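Local structure of putative succinylglutamate desuccinylase / aspartoacylase (Shewanella amazonensis, 3FMC) at residues C[195-200]-C[278-283]; C[308-313]-C[340-345]. The protein probably acts as a zinc-dependent hydrolase of the succinylglutamate desuccinylase/aspartoacylase family, its exact substrate and reaction not being established. One frame throughout, in Å; residues are numbered along the deposited sequence.

Interaction 1. Residues C[195-200]-C[278-283]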
loop_
_atom_site.group_PDB
_atom_site.type_symbol
_atom_site.label_atom_id
_atom_site.label_comp_id
_atom_site.label_asym_id
_atom_site.label_seq_id
_atom_site.Cartn_x
_atom_site.Cartn_y
_atom_site.Cartn_z
ATOM N N SER C 195 -18.260 -15.302 27.375
ATOM C CA SER C 195 -19.524 -14.972 26.699
ATOM C C SER C 195 -19.322 -15.027 25.162
ATOM O O SER C 195 -19.576 -14.054 24.428
ATOM C CB SER C 195 -19.970 -13.582 27.135
ATOM O OG SER C 195 -20.152 -13.576 28.549
ATOM N N ILE C 196 -18.877 -16.201 24.719
ATOM C CA ILE C 196 -18.527 -16.425 23.321
ATOM C C ILE C 196 -19.254 -17.668 22.791
ATOM O O ILE C 196 -18.992 -18.797 23.237
ATOM C CB ILE C 196 -16.998 -16.535 23.183
ATOM C CG1 ILE C 196 -16.344 -15.221 23.696
ATOM C CG2 ILE C 196 -16.633 -16.770 21.692
ATOM C CD1 ILE C 196 -14.816 -15.164 23.746
ATOM N N PRO C 197 -20.130 -17.464 21.795
ATOM C CA PRO C 197 -20.972 -18.556 21.274
ATOM C C PRO C 197 -20.238 -19.661 20.518
ATOM O O PRO C 197 -20.708 -20.780 20.494
ATOM C CB PRO C 197 -21.989 -17.801 20.391
ATOM C CG PRO C 197 -21.293 -16.571 19.925
ATOM C CD PRO C 197 -20.365 -16.192 21.088
ATOM N N TYR C 198 -19.077 -19.364 19.915
ATOM C CA TYR C 198 -18.372 -20.344 19.068
ATOM C C TYR C 198 -16.915 -20.490 19.421
ATOM O O TYR C 198 -16.173 -19.503 19.475
ATOM C CB TYR C 198 -18.558 -19.947 17.590
ATOM C CG TYR C 198 -20.014 -20.073 17.148
ATOM C CD1 TYR C 198 -20.570 -21.335 16.924
ATOM C CD2 TYR C 198 -20.843 -18.980 17.047
ATOM C CE1 TYR C 198 -21.898 -21.483 16.586
ATOM C CE2 TYR C 198 -22.183 -19.133 16.668
ATOM C CZ TYR C 198 -22.688 -20.397 16.457
ATOM O OH TYR C 198 -24.011 -20.601 16.077
ATOM N N THR C 199 -16.490 -21.724 19.651
ATOM C CA THR C 199 -15.125 -21.996 20.067
ATOM C C THR C 199 -14.433 -23.020 19.141
ATOM O O THR C 199 -15.001 -24.046 18.796
ATOM C CB THR C 199 -15.072 -22.523 21.531
ATOM O OG1 THR C 199 -15.717 -21.564 22.472
ATOM C CG2 THR C 199 -13.635 -22.846 21.931
ATOM N N LEU C 200 -13.199 -22.707 18.761
ATOM C CA LEU C 200 -12.323 -23.601 18.005
ATOM C C LEU C 200 -11.394 -24.262 19.009
ATOM O O LEU C 200 -10.660 -23.573 19.736
ATOM C CB LEU C 200 -11.488 -22.822 16.973
ATOM C CG LEU C 200 -12.305 -22.258 15.811
ATOM C CD1 LEU C 200 -11.680 -21.130 15.070
ATOM C CD2 LEU C 200 -12.669 -23.418 14.869
ATOM N N LYS C 278 -22.402 -16.122 31.875
ATOM C CA LYS C 278 -23.635 -15.695 31.242
ATOM C C LYS C 278 -24.304 -16.929 30.669
ATOM O O LYS C 278 -23.641 -17.754 30.039
ATOM C CB LYS C 278 -23.348 -14.719 30.136
ATOM C CG LYS C 278 -24.575 -14.207 29.419
ATOM C CD LYS C 278 -24.153 -13.250 28.326
ATOM C CE LYS C 278 -25.348 -12.716 27.532
ATOM N NZ LYS C 278 -24.839 -12.086 26.294
ATOM N N PRO C 279 -25.620 -17.106 30.932
ATOM C CA PRO C 279 -26.240 -18.286 30.333
ATOM C C PRO C 279 -26.465 -18.007 28.803
ATOM O O PRO C 279 -26.892 -16.909 28.393
ATOM C CB PRO C 279 -27.537 -18.466 31.149
ATOM C CG PRO C 279 -27.822 -17.149 31.707
ATOM C CD PRO C 279 -26.578 -16.314 31.729
HETATM N N MSE C 280 -26.035 -18.974 27.991
HETATM C CA MSE C 280 -26.111 -18.903 26.521
HETATM C C MSE C 280 -25.661 -20.245 25.992
HETATM O O MSE C 280 -24.968 -20.994 26.687
HETATM C CB MSE C 280 -25.238 -17.775 25.952
HETATM C CG MSE C 280 -23.775 -17.875 26.329
HETATM SE SE MSE C 280 -22.794 -16.393 25.673
HETATM C CE MSE C 280 -22.621 -16.983 23.894
ATOM N N LYS C 281 -26.080 -20.587 24.773
ATOM C CA LYS C 281 -25.642 -21.859 24.161
ATOM C C LYS C 281 -24.224 -21.615 23.670
ATOM O O LYS C 281 -23.916 -20.514 23.197
ATOM C CB LYS C 281 -26.515 -22.267 22.977
ATOM C CG LYS C 281 -27.909 -22.731 23.339
ATOM C CD LYS C 281 -27.930 -24.183 23.761
ATOM C CE LYS C 281 -29.354 -24.710 23.734
ATOM N NZ LYS C 281 -30.294 -23.751 24.399
ATOM N N ARG C 282 -23.385 -22.622 23.858
ATOM C CA ARG C 282 -21.982 -22.544 23.490
ATOM C C ARG C 282 -21.636 -23.708 22.634
ATOM O O ARG C 282 -21.778 -24.885 23.043
ATOM C CB ARG C 282 -21.095 -22.492 24.731
ATOM C CG ARG C 282 -21.200 -21.150 25.454
ATOM C CD ARG C 282 -20.375 -21.179 26.767
ATOM N NE ARG C 282 -20.382 -19.871 27.413
ATOM C CZ ARG C 282 -21.277 -19.494 28.338
ATOM N NH1 ARG C 282 -22.225 -20.327 28.724
ATOM N NH2 ARG C 282 -21.241 -18.274 28.854
ATOM N N TYR C 283 -21.097 -23.395 21.450
ATOM C CA TYR C 283 -20.768 -24.429 20.493
ATOM C C TYR C 283 -19.290 -24.465 20.197
ATOM O O TYR C 283 -18.587 -23.484 20.422
ATOM C CB TYR C 283 -21.515 -24.191 19.183
ATOM C CG TYR C 283 -23.009 -24.208 19.374
ATOM C CD1 TYR C 283 -23.728 -25.405 19.362
ATOM C CD2 TYR C 283 -23.681 -23.049 19.590
ATOM C CE1 TYR C 283 -25.105 -25.404 19.562
ATOM C CE2 TYR C 283 -25.034 -23.043 19.779
ATOM C CZ TYR C 283 -25.732 -24.213 19.754
ATOM O OH TYR C 283 -27.085 -24.125 20.009
HETATM O O HOH W 1 -19.920 -15.197 30.656
HETATM O O HOH W 2 -18.322 -21.494 22.627
HETATM O O HOH W 3 -17.592 -18.860 25.657
#

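Interaction 2. Residues C[308-313]-C[340-345]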
loop_
_atom_site.group_PDB
_atom_site.type_symbol
_atom_site.label_atom_id
_atom_site.label_comp_id
_atom_site.label_asym_id
_atom_site.label_seq_id
_atom_site.Cartn_x
_atom_site.Cartn_y
_atom_site.Cartn_z
ATOM N N GLY C 308 -22.124 -16.003 12.540
ATOM C CA GLY C 308 -22.642 -16.587 13.774
ATOM C C GLY C 308 -23.990 -17.252 13.681
ATOM O O GLY C 308 -24.527 -17.656 14.717
ATOM N N VAL C 309 -24.560 -17.311 12.469
ATOM C CA VAL C 309 -25.893 -17.906 12.229
ATOM C C VAL C 309 -25.697 -19.214 11.435
ATOM O O VAL C 309 -25.193 -19.191 10.308
ATOM C CB VAL C 309 -26.818 -16.951 11.477
ATOM C CG1 VAL C 309 -28.193 -17.604 11.217
ATOM C CG2 VAL C 309 -26.958 -15.665 12.217
ATOM N N PRO C 310 -26.048 -20.363 12.032
ATOM C CA PRO C 310 -25.881 -21.620 11.319
ATOM C C PRO C 310 -26.636 -21.660 10.017
ATOM O O PRO C 310 -27.704 -21.040 9.894
ATOM C CB PRO C 310 -26.479 -22.627 12.278
ATOM C CG PRO C 310 -26.236 -22.010 13.635
ATOM C CD PRO C 310 -26.558 -20.582 13.402
HETATM N N MSE C 311 -26.086 -22.365 9.045
HETATM C CA MSE C 311 -26.748 -22.511 7.763
HETATM C C MSE C 311 -26.494 -23.879 7.225
HETATM O O MSE C 311 -25.721 -24.701 7.795
HETATM C CB MSE C 311 -26.366 -21.388 6.755
HETATM C CG MSE C 311 -25.008 -21.012 6.719
HETATM SE SE MSE C 311 -24.557 -19.507 5.475
HETATM C CE MSE C 311 -25.150 -20.312 3.827
ATOM N N LYS C 312 -27.226 -24.175 6.166
ATOM C CA LYS C 312 -27.141 -25.484 5.569
ATOM C C LYS C 312 -26.474 -25.373 4.228
ATOM O O LYS C 312 -26.383 -24.295 3.652
ATOM C CB LYS C 312 -28.537 -26.109 5.424
ATOM C CG LYS C 312 -29.251 -26.257 6.748
ATOM C CD LYS C 312 -30.446 -27.199 6.666
ATOM C CE LYS C 312 -31.447 -26.789 5.554
ATOM N NZ LYS C 312 -32.713 -27.609 5.567
ATOM N N ALA C 313 -26.051 -26.476 3.631
ATOM C CA ALA C 313 -25.429 -26.427 2.285
ATOM C C ALA C 313 -26.319 -25.827 1.183
ATOM O O ALA C 313 -25.834 -25.302 0.186
ATOM C CB ALA C 313 -25.005 -27.815 1.868
ATOM N N ASP C 340 -22.957 -28.010 5.556
ATOM C CA ASP C 340 -23.641 -27.319 6.645
ATOM C C ASP C 340 -22.545 -26.837 7.608
ATOM O O ASP C 340 -21.548 -27.521 7.838
ATOM C CB ASP C 340 -24.523 -28.252 7.446
ATOM C CG ASP C 340 -25.714 -28.818 6.649
ATOM O OD1 ASP C 340 -25.936 -28.456 5.467
ATOM O OD2 ASP C 340 -26.390 -29.652 7.266
ATOM N N GLY C 341 -22.738 -25.662 8.166
ATOM C CA GLY C 341 -21.786 -25.115 9.098
ATOM C C GLY C 341 -22.244 -23.773 9.577
ATOM O O GLY C 341 -23.381 -23.335 9.288
ATOM N N VAL C 342 -21.355 -23.122 10.332
ATOM C CA VAL C 342 -21.601 -21.792 10.881
ATOM C C VAL C 342 -20.557 -20.798 10.343
ATOM O O VAL C 342 -19.405 -20.896 10.721
ATOM C CB VAL C 342 -21.488 -21.762 12.431
ATOM C CG1 VAL C 342 -21.818 -20.362 12.940
ATOM C CG2 VAL C 342 -22.493 -22.734 13.073
ATOM N N PRO C 343 -20.968 -19.894 9.459
ATOM C CA PRO C 343 -20.052 -18.847 8.984
ATOM C C PRO C 343 -19.654 -17.976 10.168
ATOM O O PRO C 343 -20.535 -17.500 10.909
ATOM C CB PRO C 343 -20.893 -18.086 7.947
ATOM C CG PRO C 343 -22.262 -18.389 8.267
ATOM C CD PRO C 343 -22.295 -19.776 8.829
ATOM N N ILE C 344 -18.341 -17.854 10.399
ATOM C CA ILE C 344 -17.804 -17.051 11.519
ATOM C C ILE C 344 -17.451 -15.642 11.074
ATOM O O ILE C 344 -17.687 -14.640 11.771
ATOM C CB ILE C 344 -16.556 -17.764 12.151
ATOM C CG1 ILE C 344 -16.948 -19.130 12.744
ATOM C CG2 ILE C 344 -15.865 -16.888 13.181
ATOM C CD1 ILE C 344 -18.128 -19.068 13.757
ATOM N N LEU C 345 -16.889 -15.555 9.875
ATOM C CA LEU C 345 -16.407 -14.266 9.390
ATOM C C LEU C 345 -16.407 -14.290 7.867
ATOM O O LEU C 345 -16.368 -15.368 7.247
ATOM C CB LEU C 345 -14.985 -13.997 9.952
ATOM C CG LEU C 345 -13.866 -15.007 9.643
ATOM C CD1 LEU C 345 -13.223 -14.699 8.249
ATOM C CD2 LEU C 345 -12.742 -15.100 10.663
#

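Interaction 1. Residues C[195-200]-C[278-283]
K278 CB touches S195 OG at 3.7 Å, while a water joins that hydroxyl to K278 N. The carbonyl of K278 is gripped from within its own segment: the R282 guanidinium lies back along 278-282, so that NH2 donates to K278 O at 2.7 Å, in the carbonyl plane, and NH1 adds a weak second bond. M280, a selenomethionine, reaches across to 195-197. With CG between the backbone N and the carbonyl carbon (chi1 57°) and a bend at chi3, its SE rests on S195 CA and its CE lies 3.3 Å from P197 N, beside the proline ring. On the way, M280 CG sits over the centre of one face of the R282 guanidinium, 3.5 Å above the plane. That guanidinium also reaches F194 O, so R282 links its own segment to the residue just before S195. At Y283 the backbones finally pair: Y283 N donates almost straight to P197 O (2.8 Å), and T199 N returns a more bent bond of 143° to Y283 O. A water spans I196 O, T199 OG1 and Y283 O, bridging the strands where they start. The rings of Y198 and Y283 point the same way, near parallel but slid apart with centroids 5.7 Å from each other, and Y198 CD1 touches Y283 CB. The two backbone bonds of Y283 flank Y198 as in a parallel beta bridge, here the start of the pairing between strands 198-202 and 283-286.

Interaction 2. Residues C[308-313]-C[340-345]
M311 and G341 pair as an antiparallel, hydrogen-bonded beta bridge, an isolated one in which the loop 308-313 lies beside the first residues of strand 341-346. Backbone bonds set the register. M311 N donates to G341 O at 2.9 Å, nearly along the C=O axis, whereas the return bond from G341 N to M311 O is longer, 3.2 Å, and arrives tilted 34° from the carbonyl plane. Farther along the strand, G308 N gives P343 O a short and almost straight bond (2.7 Å, 170° at the hydrogen), so the bonds are spread from G308 to M311.

Apolar contacts lie on two fronts. P310 and V342 run side by side, P310 CG meeting V342 CG2 at 3.9 Å, while V342 CG1, anti to the backbone N, turns instead to the backbone of G308. M311, a selenomethionine, crosses the ring of P343: its CG packs on P343 CD at 3.7 Å, and its chain bends at chi3 with SE next to P343 CG. Y359 of strand 357-363 also touches P343. A close carbonyl-to-methylene contact adds to these, V309 O lying 3.3 Å from P343 CD.

The polar side-chain contact comes last in the loop. K312 lies alongside D340, its CB beside the carboxylate, but its NZ is 6.8 Å from D340 OD1 and forms no salt bridge there; separately, the backbone N of K312 donates to D315 OD2. In the conformer of A313 described, one of two, D340 OD1 accepts its backbone N-H at 2.7 Å on the anti side, 19° out of the carboxylate plane.

After the earlier strands and helices, the chain reaches strand 198-202, and interaction 1 closes a loop of 77 residues, rich in helix, when 278-283 returns to it. Only then does interaction 2 open at 308-313, closing a shorter, helix-free loop of 26 residues at 340-345. The two contacts therefore follow in series, neither nesting nor crossing. In space they meet at Y198: its hydroxyl makes a weak, probable hydrogen bond to G308 O and packs on P310, while its ring lies against V342 and its CB approaches I344. One tyrosine thus joins strand 198-202 to the later strands 283-286 and 341-346 and the loop between strands 299-303 and 316-321.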